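Local coordinates for protein TetR family transcriptional regulator (Chloroflexus aurantiacus, PDB 3NRG) that probably binds cis-regulatory DNA as a TetR-type transcriptional regulator, at residues V21-F26 with L62-L67; V34-I39 with A55-C60; A161-V166 with D208-G213; E177-N182 with R200-Q205. One frame throughout, in Å; residues are numbered along the deposited sequence.

The four contacts fall into two pairs on opposite sides of the chain's centre. Contacts 1 and 2 lie in the N-terminal TetR region, with centres about 10 Å apart. They touch: Glu-25 of contact 1 makes a salt bridge to Arg-38 of contact 2. Both use helix 57-78, and contact 2 falls between the two segments of contact 1 along the chain. Contacts 3 and 4 follow in the C-terminal region. Both join helix 157-179 to helix 196-214, with centres about 18 Å apart. Contacts 2 and 3 are the most distant, at about 39 Å between centres. The first pair ties together the predicted DNA-binding region, the second the C-terminal helices, and the pairs do not touch.

Contact 1: residues V21-F26 with L62-L67; sequences VLLDEF and LYLIQL
Leu-64 of helix 57-78 lies against Phe-26 and Leu-23, and its two methyl branches do most of the work. CD1 lies against Phe-26, with its nearest ring atom, CD1 of Phe-26, at 3.3 Å. It meets the ring obliquely, and the two side chains cross at about a right angle. The other branch turns to Leu-23: CD2 of Leu-64 is 3.9 Å from CD2 of Leu-23. Leu-64 therefore forks between the two residues. Its CG stands beside the backbone N (chi1 -63°), an arrangement that Leu-23 shares. Leu-23 does not start out toward the other helix, but its end comes nearer. Leu-22 adds a looser touch, from its CB to CD2 of Leu-64 at 4.3 Å. No hydrogen bond joins the two segments. The contact is wholly apolar between side chains and buried.

The two short helical segments run nearly perpendicular, at 97°, with axes 11.2 Å apart at closest approach. Leu-64 meets Leu-22, Leu-23 and Phe-26 between the axes. Around it, helix 106-114 covers Leu-23 and Phe-26 with Ile-111, while Leu-22 packs on Ile-39 of helix 36-43. Phe-26 also rests on Val-34 and on Cys-60. The contact thus lies where helix 12-28 of the predicted DNA-binding region, helix 36-43, helix 57-78 and helix 106-114 of the C-terminal part come together.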
loop_
_atom_site.group_PDB
_atom_site.type_symbol
_atom_site.label_atom_id
_atom_site.label_comp_id
_atom_site.label_asym_id
_atom_site.label_seq_id
_atom_site.Cartn_x
_atom_site.Cartn_y
_atom_site.Cartn_z
ATOM N N VAL A 21 1.848 -2.173 -18.085
ATOM C CA VAL A 21 1.904 -0.819 -18.654
ATOM C C VAL A 21 0.993 0.125 -17.848
ATOM O O VAL A 21 1.412 1.238 -17.511
ATOM C CB VAL A 21 1.559 -0.820 -20.175
ATOM C CG1 VAL A 21 1.362 0.605 -20.708
ATOM C CG2 VAL A 21 2.636 -1.550 -20.972
ATOM N N LEU A 22 -0.234 -0.343 -17.497
ATOM C CA LEU A 22 -1.193 0.434 -16.696
ATOM C C LEU A 22 -0.644 0.735 -15.297
ATOM O O LEU A 22 -0.841 1.842 -14.791
ATOM C CB LEU A 22 -2.550 -0.297 -16.586
ATOM C CG LEU A 22 -3.353 -0.445 -17.885
ATOM C CD1 LEU A 22 -4.513 -1.386 -17.697
ATOM C CD2 LEU A 22 -3.846 0.891 -18.388
ATOM N N LEU A 23 0.060 -0.242 -14.677
ATOM C CA LEU A 23 0.657 -0.049 -13.351
ATOM C C LEU A 23 1.741 1.029 -13.391
ATOM O O LEU A 23 1.703 1.955 -12.581
ATOM C CB LEU A 23 1.225 -1.372 -12.790
ATOM C CG LEU A 23 0.197 -2.398 -12.319
ATOM C CD1 LEU A 23 0.856 -3.714 -11.994
ATOM C CD2 LEU A 23 -0.571 -1.892 -11.125
ATOM N N ASP A 24 2.664 0.949 -14.378
ATOM C CA ASP A 24 3.731 1.936 -14.553
ATOM C C ASP A 24 3.173 3.345 -14.764
ATOM O O ASP A 24 3.588 4.267 -14.071
ATOM C CB ASP A 24 4.657 1.547 -15.724
ATOM C CG ASP A 24 5.695 0.494 -15.383
ATOM O OD1 ASP A 24 6.210 0.515 -14.240
ATOM O OD2 ASP A 24 6.077 -0.277 -16.291
ATOM N N GLU A 25 2.191 3.498 -15.683
ATOM C CA GLU A 25 1.570 4.787 -16.007
ATOM C C GLU A 25 0.865 5.440 -14.799
ATOM O O GLU A 25 1.036 6.637 -14.566
ATOM C CB GLU A 25 0.596 4.633 -17.200
ATOM C CG GLU A 25 -0.012 5.941 -17.695
ATOM C CD GLU A 25 0.927 6.902 -18.407
ATOM O OE1 GLU A 25 2.034 6.475 -18.810
ATOM O OE2 GLU A 25 0.529 8.075 -18.604
ATOM N N PHE A 26 0.069 4.665 -14.050
ATOM C CA PHE A 26 -0.660 5.194 -12.897
ATOM C C PHE A 26 0.222 5.417 -11.646
ATOM O O PHE A 26 -0.136 6.227 -10.790
ATOM C CB PHE A 26 -1.894 4.338 -12.572
ATOM C CG PHE A 26 -3.100 4.655 -13.427
ATOM C CD1 PHE A 26 -3.403 3.884 -14.545
ATOM C CD2 PHE A 26 -3.932 5.724 -13.118
ATOM C CE1 PHE A 26 -4.530 4.164 -15.324
ATOM C CE2 PHE A 26 -5.042 6.021 -13.916
ATOM C CZ PHE A 26 -5.337 5.232 -15.009
ATOM N N LEU A 62 -10.143 2.452 -10.843
ATOM C CA LEU A 62 -10.876 1.673 -9.839
ATOM C C LEU A 62 -10.425 0.218 -9.838
ATOM O O LEU A 62 -10.288 -0.381 -8.768
ATOM C CB LEU A 62 -12.391 1.751 -10.092
ATOM C CG LEU A 62 -13.175 2.728 -9.216
ATOM C CD1 LEU A 62 -12.906 4.176 -9.618
ATOM C CD2 LEU A 62 -14.659 2.452 -9.300
ATOM N N TYR A 63 -10.193 -0.356 -11.043
ATOM C CA TYR A 63 -9.717 -1.734 -11.200
ATOM C C TYR A 63 -8.331 -1.908 -10.547
ATOM O O TYR A 63 -8.100 -2.893 -9.845
ATOM C CB TYR A 63 -9.680 -2.120 -12.699
ATOM C CG TYR A 63 -8.950 -3.415 -12.994
ATOM C CD1 TYR A 63 -9.546 -4.648 -12.741
ATOM C CD2 TYR A 63 -7.688 -3.410 -13.578
ATOM C CE1 TYR A 63 -8.884 -5.844 -13.019
ATOM C CE2 TYR A 63 -7.014 -4.599 -13.859
ATOM C CZ TYR A 63 -7.620 -5.816 -13.584
ATOM O OH TYR A 63 -6.968 -6.990 -13.871
ATOM N N LEU A 64 -7.431 -0.933 -10.758
ATOM C CA LEU A 64 -6.084 -0.960 -10.199
ATOM C C LEU A 64 -6.090 -0.794 -8.669
ATOM O O LEU A 64 -5.288 -1.435 -7.982
ATOM C CB LEU A 64 -5.205 0.114 -10.859
ATOM C CG LEU A 64 -4.969 -0.034 -12.369
ATOM C CD1 LEU A 64 -4.315 1.173 -12.915
ATOM C CD2 LEU A 64 -4.136 -1.268 -12.689
ATOM N N ILE A 65 -7.007 0.051 -8.137
ATOM C CA ILE A 65 -7.164 0.261 -6.689
ATOM C C ILE A 65 -7.706 -1.019 -6.015
ATOM O O ILE A 65 -7.178 -1.442 -4.977
ATOM C CB ILE A 65 -8.045 1.533 -6.399
ATOM C CG1 ILE A 65 -7.255 2.849 -6.660
ATOM C CG2 ILE A 65 -8.657 1.510 -4.974
ATOM C CD1 ILE A 65 -6.053 3.133 -5.674
ATOM N N GLN A 66 -8.715 -1.663 -6.643
ATOM C CA GLN A 66 -9.297 -2.911 -6.133
ATOM C C GLN A 66 -8.289 -4.066 -6.230
ATOM O O GLN A 66 -8.295 -4.964 -5.381
ATOM C CB GLN A 66 -10.599 -3.257 -6.877
ATOM N N LEU A 67 -7.396 -4.016 -7.245
ATOM C CA LEU A 67 -6.340 -5.013 -7.434
ATOM C C LEU A 67 -5.325 -4.933 -6.288
ATOM O O LEU A 67 -4.900 -5.964 -5.775
ATOM C CB LEU A 67 -5.645 -4.805 -8.793
ATOM C CG LEU A 67 -4.807 -5.976 -9.321
ATOM C CD1 LEU A 67 -5.658 -7.233 -9.499
ATOM C CD2 LEU A 67 -4.154 -5.613 -10.626
#

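Contact 2: residues V34-I39 with A55-C60; sequences VSINRI and ADKKDC
Ile-36 and Lys-57 each begin a helix, and their CA atoms, 7.9 Å apart, are the nearest pair between the segments. Each helix is preceded by a residue at the N-cap position. Ser-35 OG accepts from the backbone N of Arg-38 at 3.3 Å. Asp-56 OD1 accepts from the backbone N of Asp-59 at 3.0 Å, and is met nearly along its C-O axis.

Lys-57 carries the contact. Its CG lies anti to the backbone N (chi1 -172°), and the chain then bends at chi3 (69°). The methylene CD passes alongside Val-34, 3.9 Å from CG1 of that valine, and the two side chains cross at a slant. The same CD is 4.3 Å from CD1 of Ile-36, whose tip swings in although its CB does not point across. The NZ end has its main partners in Tyr-31: it donates to the carbonyl O and makes a cation-pi contact with the ring. NZ is 3.7 Å from Val-34 O, which is not a hydrogen bond.

A separate salt-bridge network lies within segment 55-60, at the first turn of helix 57-78. Lys-58 NZ is 3.0 Å from Asp-59 OD1, which it meets from above the carboxylate plane. It also forms a salt bridge with Asp-56, where its hydrogen bonds are weak. Across the segments, the lysine works as a hydrocarbon arm: its CD packs on Val-34 and on Ile-36, at the start of the predicted helix-turn-helix, while its ammonium group is taken up by Tyr-31.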
loop_
_atom_site.group_PDB
_atom_site.type_symbol
_atom_site.label_atom_id
_atom_site.label_comp_id
_atom_site.label_asym_id
_atom_site.label_seq_id
_atom_site.Cartn_x
_atom_site.Cartn_y
_atom_site.Cartn_z
ATOM N N VAL A 34 -2.163 11.260 -16.414
ATOM C CA VAL A 34 -2.173 9.943 -17.066
ATOM C C VAL A 34 -2.573 10.082 -18.544
ATOM O O VAL A 34 -3.596 10.705 -18.854
ATOM C CB VAL A 34 -3.074 8.927 -16.300
ATOM C CG1 VAL A 34 -3.319 7.660 -17.123
ATOM C CG2 VAL A 34 -2.469 8.578 -14.937
ATOM N N SER A 35 -1.739 9.529 -19.456
ATOM C CA SER A 35 -1.965 9.598 -20.902
ATOM C C SER A 35 -2.424 8.255 -21.470
ATOM O O SER A 35 -1.693 7.265 -21.391
ATOM C CB SER A 35 -0.704 10.076 -21.618
ATOM O OG SER A 35 -0.858 10.049 -23.028
ATOM N N ILE A 36 -3.636 8.230 -22.058
ATOM C CA ILE A 36 -4.220 7.034 -22.686
ATOM C C ILE A 36 -3.407 6.612 -23.929
ATOM O O ILE A 36 -3.198 5.420 -24.150
ATOM C CB ILE A 36 -5.732 7.271 -23.019
ATOM C CG1 ILE A 36 -6.564 7.639 -21.741
ATOM C CG2 ILE A 36 -6.349 6.085 -23.782
ATOM C CD1 ILE A 36 -6.566 6.593 -20.605
ATOM N N ASN A 37 -2.924 7.596 -24.713
ATOM C CA ASN A 37 -2.109 7.332 -25.905
ATOM C C ASN A 37 -0.741 6.750 -25.547
ATOM O O ASN A 37 -0.217 5.922 -26.296
ATOM C CB ASN A 37 -1.958 8.591 -26.758
ATOM C CG ASN A 37 -3.224 8.995 -27.480
ATOM O OD1 ASN A 37 -4.070 8.160 -27.845
ATOM N ND2 ASN A 37 -3.342 10.273 -27.774
ATOM N N ARG A 38 -0.170 7.161 -24.384
ATOM C CA ARG A 38 1.104 6.620 -23.896
ATOM C C ARG A 38 0.915 5.141 -23.493
ATOM O O ARG A 38 1.800 4.319 -23.738
ATOM C CB ARG A 38 1.650 7.466 -22.719
ATOM C CG ARG A 38 3.017 7.007 -22.192
ATOM C CD ARG A 38 3.787 8.112 -21.476
ATOM N NE ARG A 38 3.072 8.647 -20.312
ATOM C CZ ARG A 38 2.696 9.918 -20.193
ATOM N NH1 ARG A 38 2.980 10.794 -21.150
ATOM N NH2 ARG A 38 2.051 10.327 -19.108
ATOM N N ILE A 39 -0.279 4.800 -22.953
ATOM C CA ILE A 39 -0.630 3.430 -22.584
ATOM C C ILE A 39 -0.661 2.537 -23.823
ATOM O O ILE A 39 0.034 1.526 -23.854
ATOM C CB ILE A 39 -1.967 3.384 -21.787
ATOM C CG1 ILE A 39 -1.789 4.003 -20.377
ATOM C CG2 ILE A 39 -2.522 1.938 -21.702
ATOM C CD1 ILE A 39 -3.098 4.368 -19.666
ATOM N N ALA A 55 -14.342 1.428 -20.043
ATOM C CA ALA A 55 -15.262 2.473 -20.525
ATOM C C ALA A 55 -14.621 3.873 -20.477
ATOM O O ALA A 55 -14.797 4.662 -21.409
ATOM C CB ALA A 55 -16.552 2.453 -19.721
ATOM N N ASP A 56 -13.852 4.160 -19.408
ATOM C CA ASP A 56 -13.138 5.430 -19.242
ATOM C C ASP A 56 -11.904 5.245 -18.333
ATOM O O ASP A 56 -11.650 4.135 -17.864
ATOM C CB ASP A 56 -14.085 6.534 -18.688
ATOM C CG ASP A 56 -14.829 6.177 -17.400
ATOM O OD1 ASP A 56 -14.445 5.180 -16.741
ATOM O OD2 ASP A 56 -15.780 6.906 -17.044
ATOM N N LYS A 57 -11.143 6.334 -18.090
ATOM C CA LYS A 57 -9.952 6.308 -17.230
ATOM C C LYS A 57 -10.328 5.952 -15.775
ATOM O O LYS A 57 -9.592 5.217 -15.116
ATOM C CB LYS A 57 -9.218 7.663 -17.296
ATOM C CG LYS A 57 -7.856 7.678 -16.596
ATOM C CD LYS A 57 -6.997 8.887 -17.012
ATOM C CE LYS A 57 -7.521 10.211 -16.500
ATOM N NZ LYS A 57 -6.614 11.332 -16.853
ATOM N N LYS A 58 -11.511 6.441 -15.309
ATOM C CA LYS A 58 -12.060 6.191 -13.968
ATOM C C LYS A 58 -12.183 4.687 -13.672
ATOM O O LYS A 58 -11.707 4.229 -12.626
ATOM C CB LYS A 58 -13.431 6.888 -13.820
ATOM C CG LYS A 58 -14.108 6.680 -12.460
ATOM C CD LYS A 58 -15.548 7.203 -12.442
ATOM C CE LYS A 58 -16.571 6.160 -12.845
ATOM N NZ LYS A 58 -16.588 5.925 -14.316
ATOM N N ASP A 59 -12.813 3.917 -14.604
ATOM C CA ASP A 59 -13.002 2.469 -14.457
ATOM C C ASP A 59 -11.673 1.731 -14.374
ATOM O O ASP A 59 -11.545 0.776 -13.595
ATOM C CB ASP A 59 -13.863 1.908 -15.602
ATOM C CG ASP A 59 -15.330 2.312 -15.544
ATOM O OD1 ASP A 59 -15.700 3.095 -14.633
ATOM O OD2 ASP A 59 -16.109 1.839 -16.400
ATOM N N CYS A 60 -10.666 2.195 -15.149
ATOM C CA CYS A 60 -9.324 1.608 -15.142
ATOM C C CYS A 60 -8.628 1.848 -13.797
ATOM O O CYS A 60 -8.030 0.927 -13.247
ATOM C CB CYS A 60 -8.496 2.140 -16.308
ATOM S SG CYS A 60 -6.903 1.315 -16.519
#

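Contact 3: residues A161-V166 with D208-G213; sequences AFVLNV and DILERG
Leu-210 supplies the whole of one side of this apolar contact. Its CD2 branch meets Val-163, with CG1 of the valine 3.7 Å from CD2 of the leucine. These two side chains run alongside each other, pointing opposite ways. The CD1 branch lies against Leu-164, with CD2 of Leu-164 3.8 Å from CD1 of Leu-210; here the side chains meet at a slant. Leu-210 is set with CG beside the backbone N (chi1 -61°), which lets the fork straddle the two neighbouring residues of helix 157-179. Val-163 points its CB across. Leu-164 does not, but its methyl end comes nearer. The closest CA pair is Leu-164 with Leu-210, at 8.0 Å.

Polar bonds play no part between the segments. Each segment keeps its own backbone bonds, such as Asn-165 N to Ala-161 O at 2.9 Å. Asn-165 OD1 is held by Ser-134 of helix 124-147, and Glu-211 forms a salt bridge with Arg-215.

Further apolar packing comes from other helices. Leu-164 also rests on Phe-138 and Val-142 of helix 124-147 and on Leu-91 of helix 87-104, so it is buried between several helices. In many TetR-family proteins the last two long helices pair with those of a second subunit in a four-helix bundle. The assembly here holds one chain, so such a dimer role is only inferred. Within the chain, the packing of helices 157-179 and 196-214 fits the all-helical C-terminal domain of the family.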
loop_
_atom_site.group_PDB
_atom_site.type_symbol
_atom_site.label_atom_id
_atom_site.label_comp_id
_atom_site.label_asym_id
_atom_site.label_seq_id
_atom_site.Cartn_x
_atom_site.Cartn_y
_atom_site.Cartn_z
ATOM N N ALA A 161 -3.385 7.009 17.531
ATOM C CA ALA A 161 -3.715 6.418 16.232
ATOM C C ALA A 161 -3.124 7.255 15.101
ATOM O O ALA A 161 -2.630 6.697 14.122
ATOM C CB ALA A 161 -5.216 6.313 16.070
ATOM N N PHE A 162 -3.139 8.601 15.254
ATOM C CA PHE A 162 -2.545 9.517 14.281
ATOM C C PHE A 162 -1.046 9.247 14.126
ATOM O O PHE A 162 -0.558 9.139 13.002
ATOM C CB PHE A 162 -2.803 10.989 14.684
ATOM C CG PHE A 162 -1.838 11.974 14.064
ATOM C CD1 PHE A 162 -1.960 12.348 12.727
ATOM C CD2 PHE A 162 -0.775 12.487 14.798
ATOM C CE1 PHE A 162 -1.043 13.221 12.145
ATOM C CE2 PHE A 162 0.147 13.351 14.210
ATOM C CZ PHE A 162 0.011 13.709 12.886
ATOM N N VAL A 163 -0.322 9.136 15.255
ATOM C CA VAL A 163 1.127 8.871 15.277
ATOM C C VAL A 163 1.449 7.514 14.632
ATOM O O VAL A 163 2.360 7.431 13.815
ATOM C CB VAL A 163 1.721 8.996 16.721
ATOM C CG1 VAL A 163 3.207 8.645 16.745
ATOM C CG2 VAL A 163 1.491 10.393 17.288
ATOM N N LEU A 164 0.679 6.464 14.973
ATOM C CA LEU A 164 0.872 5.126 14.395
ATOM C C LEU A 164 0.604 5.135 12.881
ATOM O O LEU A 164 1.424 4.631 12.109
ATOM C CB LEU A 164 -0.034 4.094 15.088
ATOM C CG LEU A 164 0.304 3.756 16.553
ATOM C CD1 LEU A 164 -0.862 3.079 17.231
ATOM C CD2 LEU A 164 1.535 2.880 16.649
ATOM N N ASN A 165 -0.513 5.764 12.456
ATOM C CA ASN A 165 -0.898 5.840 11.044
ATOM C C ASN A 165 0.147 6.543 10.170
ATOM O O ASN A 165 0.483 6.022 9.112
ATOM C CB ASN A 165 -2.276 6.488 10.881
ATOM C CG ASN A 165 -2.807 6.430 9.466
ATOM O OD1 ASN A 165 -3.045 5.350 8.903
ATOM N ND2 ASN A 165 -3.018 7.589 8.868
ATOM N N VAL A 166 0.678 7.706 10.611
ATOM C CA VAL A 166 1.687 8.444 9.822
ATOM C C VAL A 166 3.015 7.695 9.715
ATOM O O VAL A 166 3.649 7.726 8.666
ATOM C CB VAL A 166 1.868 9.932 10.250
ATOM C CG1 VAL A 166 0.580 10.722 10.043
ATOM C CG2 VAL A 166 2.363 10.052 11.698
ATOM N N ASP A 208 10.274 0.564 19.379
ATOM C CA ASP A 208 10.816 0.911 20.705
ATOM C C ASP A 208 10.402 2.322 21.123
ATOM O O ASP A 208 10.021 2.529 22.276
ATOM C CB ASP A 208 12.355 0.779 20.727
ATOM C CG ASP A 208 12.879 -0.647 20.637
ATOM O OD1 ASP A 208 12.059 -1.588 20.704
ATOM O OD2 ASP A 208 14.112 -0.818 20.499
ATOM N N ILE A 209 10.456 3.290 20.180
ATOM C CA ILE A 209 10.060 4.677 20.438
ATOM C C ILE A 209 8.562 4.749 20.780
ATOM O O ILE A 209 8.191 5.350 21.796
ATOM C CB ILE A 209 10.452 5.609 19.246
ATOM C CG1 ILE A 209 11.995 5.667 19.074
ATOM C CG2 ILE A 209 9.850 7.039 19.419
ATOM C CD1 ILE A 209 12.479 6.120 17.664
ATOM N N LEU A 210 7.712 4.073 19.973
ATOM C CA LEU A 210 6.260 4.050 20.186
ATOM C C LEU A 210 5.888 3.313 21.477
ATOM O O LEU A 210 4.969 3.737 22.185
ATOM C CB LEU A 210 5.545 3.418 18.981
ATOM C CG LEU A 210 5.731 4.130 17.619
ATOM C CD1 LEU A 210 5.290 3.244 16.485
ATOM C CD2 LEU A 210 4.992 5.460 17.577
ATOM N N GLU A 211 6.637 2.234 21.805
ATOM C CA GLU A 211 6.418 1.446 23.018
ATOM C C GLU A 211 6.707 2.273 24.277
ATOM O O GLU A 211 5.856 2.347 25.164
ATOM C CB GLU A 211 7.266 0.165 22.992
ATOM C CG GLU A 211 6.968 -0.795 24.132
ATOM C CD GLU A 211 7.839 -2.032 24.164
ATOM O OE1 GLU A 211 9.004 -1.959 23.711
ATOM O OE2 GLU A 211 7.373 -3.064 24.698
ATOM N N ARG A 212 7.890 2.928 24.339
ATOM C CA ARG A 212 8.262 3.765 25.489
ATOM C C ARG A 212 7.307 4.954 25.646
ATOM O O ARG A 212 7.000 5.359 26.768
ATOM C CB ARG A 212 9.711 4.267 25.371
ATOM C CG ARG A 212 10.766 3.181 25.518
ATOM C CD ARG A 212 12.163 3.770 25.642
ATOM N NE ARG A 212 12.559 4.516 24.444
ATOM C CZ ARG A 212 13.289 4.006 23.456
ATOM N NH1 ARG A 212 13.718 2.750 23.520
ATOM N NH2 ARG A 212 13.601 4.748 22.401
ATOM N N GLY A 213 6.842 5.486 24.521
ATOM C CA GLY A 213 5.948 6.635 24.509
ATOM C C GLY A 213 4.517 6.341 24.913
ATOM O O GLY A 213 3.826 7.231 25.416
#

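Contact 4: residues E177-N182 with R200-Q205; sequences ERFAVN and RRVIEQ
Val-202 faces two side chains of the other segment at once, and a single methyl, CG2, makes both touches. Toward Phe-179 it comes in at the ring edge, in the ring plane. CZ of Phe-179 is 3.9 Å from CG2 of Val-202, and CE2 of Phe-179 is equally near. The valine and the phenylalanine lie side by side and point in opposed directions.

Arg-178 meets the same methyl with the end of its own chain. Its NH1 is 3.6 Å from CG2 of Val-202, and the guanidinium group lies oblique to it. The arginine reaches this far because it is extended: CG is anti to the backbone N (chi1 -172°), and the chain stays straight to NE.

These torsions, with CG of Phe-179 beside its own backbone N (chi1 -57°), also lay Arg-178 along Phe-179. CG of the arginine sits over the centre of the ring, 4.0 Å above its plane. In turn, CZ of Phe-179 stands 3.6 Å above the guanidinium plane, offset toward its rim. One face of the ring is thus covered by its own neighbour in sequence, while its edge is given to the valine. No hydrogen bond links the segments, and the contact lies at the surface.

Phe-179 is the last helical residue of helix 157-179, and it also leans on Ala-198 and Met-199 of helix 196-214. Val-202 packs further on Leu-175 and Leu-171, about one and two turns back in helix 157-179. Next to it in sequence, Ile-203 turns to helix 87-104, so helix 196-214 is seated against both helices.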
loop_
_atom_site.group_PDB
_atom_site.type_symbol
_atom_site.label_atom_id
_atom_site.label_comp_id
_atom_site.label_asym_id
_atom_site.label_seq_id
_atom_site.Cartn_x
_atom_site.Cartn_y
_atom_site.Cartn_z
ATOM N N GLU A 177 14.539 5.318 0.567
ATOM C CA GLU A 177 15.286 6.568 0.437
ATOM C C GLU A 177 16.648 6.485 1.149
ATOM O O GLU A 177 17.657 6.958 0.615
ATOM C CB GLU A 177 14.449 7.732 1.002
ATOM C CG GLU A 177 15.031 9.111 0.748
ATOM C CD GLU A 177 14.214 10.236 1.345
ATOM O OE1 GLU A 177 14.200 10.369 2.590
ATOM O OE2 GLU A 177 13.593 10.992 0.566
ATOM N N ARG A 178 16.677 5.848 2.330
ATOM C CA ARG A 178 17.877 5.738 3.145
ATOM C C ARG A 178 18.846 4.644 2.667
ATOM O O ARG A 178 20.057 4.880 2.639
ATOM C CB ARG A 178 17.499 5.518 4.624
ATOM C CG ARG A 178 18.678 5.589 5.572
ATOM C CD ARG A 178 18.273 5.316 6.996
ATOM N NE ARG A 178 19.437 5.271 7.886
ATOM C CZ ARG A 178 19.366 5.030 9.192
ATOM N NH1 ARG A 178 18.188 4.820 9.774
ATOM N NH2 ARG A 178 20.468 5.001 9.927
ATOM N N PHE A 179 18.327 3.438 2.341
ATOM C CA PHE A 179 19.184 2.292 2.031
ATOM C C PHE A 179 19.332 1.920 0.550
ATOM O O PHE A 179 20.374 1.375 0.170
ATOM C CB PHE A 179 18.781 1.071 2.867
ATOM C CG PHE A 179 18.805 1.311 4.359
ATOM C CD1 PHE A 179 20.009 1.359 5.055
ATOM C CD2 PHE A 179 17.623 1.458 5.076
ATOM C CE1 PHE A 179 20.031 1.579 6.435
ATOM C CE2 PHE A 179 17.644 1.671 6.462
ATOM C CZ PHE A 179 18.846 1.725 7.131
ATOM N N ALA A 180 18.293 2.162 -0.279
ATOM C CA ALA A 180 18.343 1.776 -1.696
ATOM C C ALA A 180 19.066 2.812 -2.555
ATOM O O ALA A 180 18.649 3.971 -2.608
ATOM C CB ALA A 180 16.938 1.521 -2.231
ATOM N N VAL A 181 20.171 2.393 -3.224
ATOM C CA VAL A 181 20.964 3.281 -4.098
ATOM C C VAL A 181 20.194 3.639 -5.382
ATOM O O VAL A 181 19.861 4.810 -5.599
ATOM C CB VAL A 181 22.371 2.698 -4.397
ATOM N N ASN A 182 19.903 2.633 -6.218
ATOM C CA ASN A 182 19.095 2.799 -7.426
ATOM C C ASN A 182 17.839 1.943 -7.229
ATOM O O ASN A 182 17.857 0.745 -7.529
ATOM C CB ASN A 182 19.887 2.367 -8.674
ATOM C CG ASN A 182 19.135 2.575 -9.963
ATOM O OD1 ASN A 182 18.650 1.625 -10.584
ATOM N ND2 ASN A 182 18.999 3.829 -10.382
ATOM N N ARG A 200 15.539 -3.851 9.339
ATOM C CA ARG A 200 14.875 -4.424 10.519
ATOM C C ARG A 200 15.223 -3.690 11.818
ATOM O O ARG A 200 14.344 -3.506 12.665
ATOM C CB ARG A 200 15.107 -5.955 10.639
ATOM C CG ARG A 200 16.552 -6.380 10.945
ATOM C CD ARG A 200 16.618 -7.786 11.524
ATOM N NE ARG A 200 17.989 -8.304 11.569
ATOM C CZ ARG A 200 18.493 -9.163 10.683
ATOM N NH1 ARG A 200 17.745 -9.608 9.679
ATOM N NH2 ARG A 200 19.746 -9.588 10.800
ATOM N N ARG A 201 16.494 -3.241 11.972
ATOM C CA ARG A 201 16.898 -2.507 13.172
ATOM C C ARG A 201 16.202 -1.159 13.250
ATOM O O ARG A 201 15.933 -0.678 14.350
ATOM C CB ARG A 201 18.433 -2.381 13.291
ATOM C CG ARG A 201 19.117 -1.736 12.096
ATOM C CD ARG A 201 20.584 -2.129 11.999
ATOM N NE ARG A 201 20.752 -3.573 11.792
ATOM C CZ ARG A 201 21.895 -4.145 11.427
ATOM N NH1 ARG A 201 22.972 -3.404 11.195
ATOM N NH2 ARG A 201 21.964 -5.460 11.264
ATOM N N VAL A 202 15.819 -0.592 12.078
ATOM C CA VAL A 202 15.047 0.650 12.001
ATOM C C VAL A 202 13.598 0.357 12.437
ATOM O O VAL A 202 13.055 1.071 13.285
ATOM C CB VAL A 202 15.116 1.288 10.585
ATOM C CG1 VAL A 202 14.198 2.503 10.482
ATOM C CG2 VAL A 202 16.550 1.663 10.222
ATOM N N ILE A 203 13.005 -0.739 11.907
ATOM C CA ILE A 203 11.656 -1.176 12.277
ATOM C C ILE A 203 11.567 -1.414 13.790
ATOM O O ILE A 203 10.624 -0.932 14.423
ATOM C CB ILE A 203 11.223 -2.417 11.442
ATOM C CG1 ILE A 203 11.050 -2.031 9.948
ATOM C CG2 ILE A 203 9.931 -3.050 11.999
ATOM C CD1 ILE A 203 11.145 -3.204 8.975
ATOM N N GLU A 204 12.598 -2.077 14.382
ATOM C CA GLU A 204 12.664 -2.323 15.830
ATOM C C GLU A 204 12.819 -1.006 16.609
ATOM O O GLU A 204 12.129 -0.804 17.608
ATOM C CB GLU A 204 13.806 -3.292 16.172
ATOM C CG GLU A 204 13.564 -4.720 15.704
ATOM C CD GLU A 204 14.705 -5.693 15.952
ATOM O OE1 GLU A 204 15.774 -5.258 16.443
ATOM O OE2 GLU A 204 14.531 -6.896 15.644
ATOM N N GLN A 205 13.693 -0.091 16.117
ATOM C CA GLN A 205 13.898 1.242 16.706
ATOM C C GLN A 205 12.583 2.036 16.736
ATOM O O GLN A 205 12.261 2.640 17.757
ATOM C CB GLN A 205 14.965 2.016 15.920
ATOM C CG GLN A 205 16.384 1.815 16.439
ATOM C CD GLN A 205 16.788 2.853 17.473
ATOM O OE1 GLN A 205 16.053 3.802 17.777
ATOM N NE2 GLN A 205 17.996 2.731 17.982
#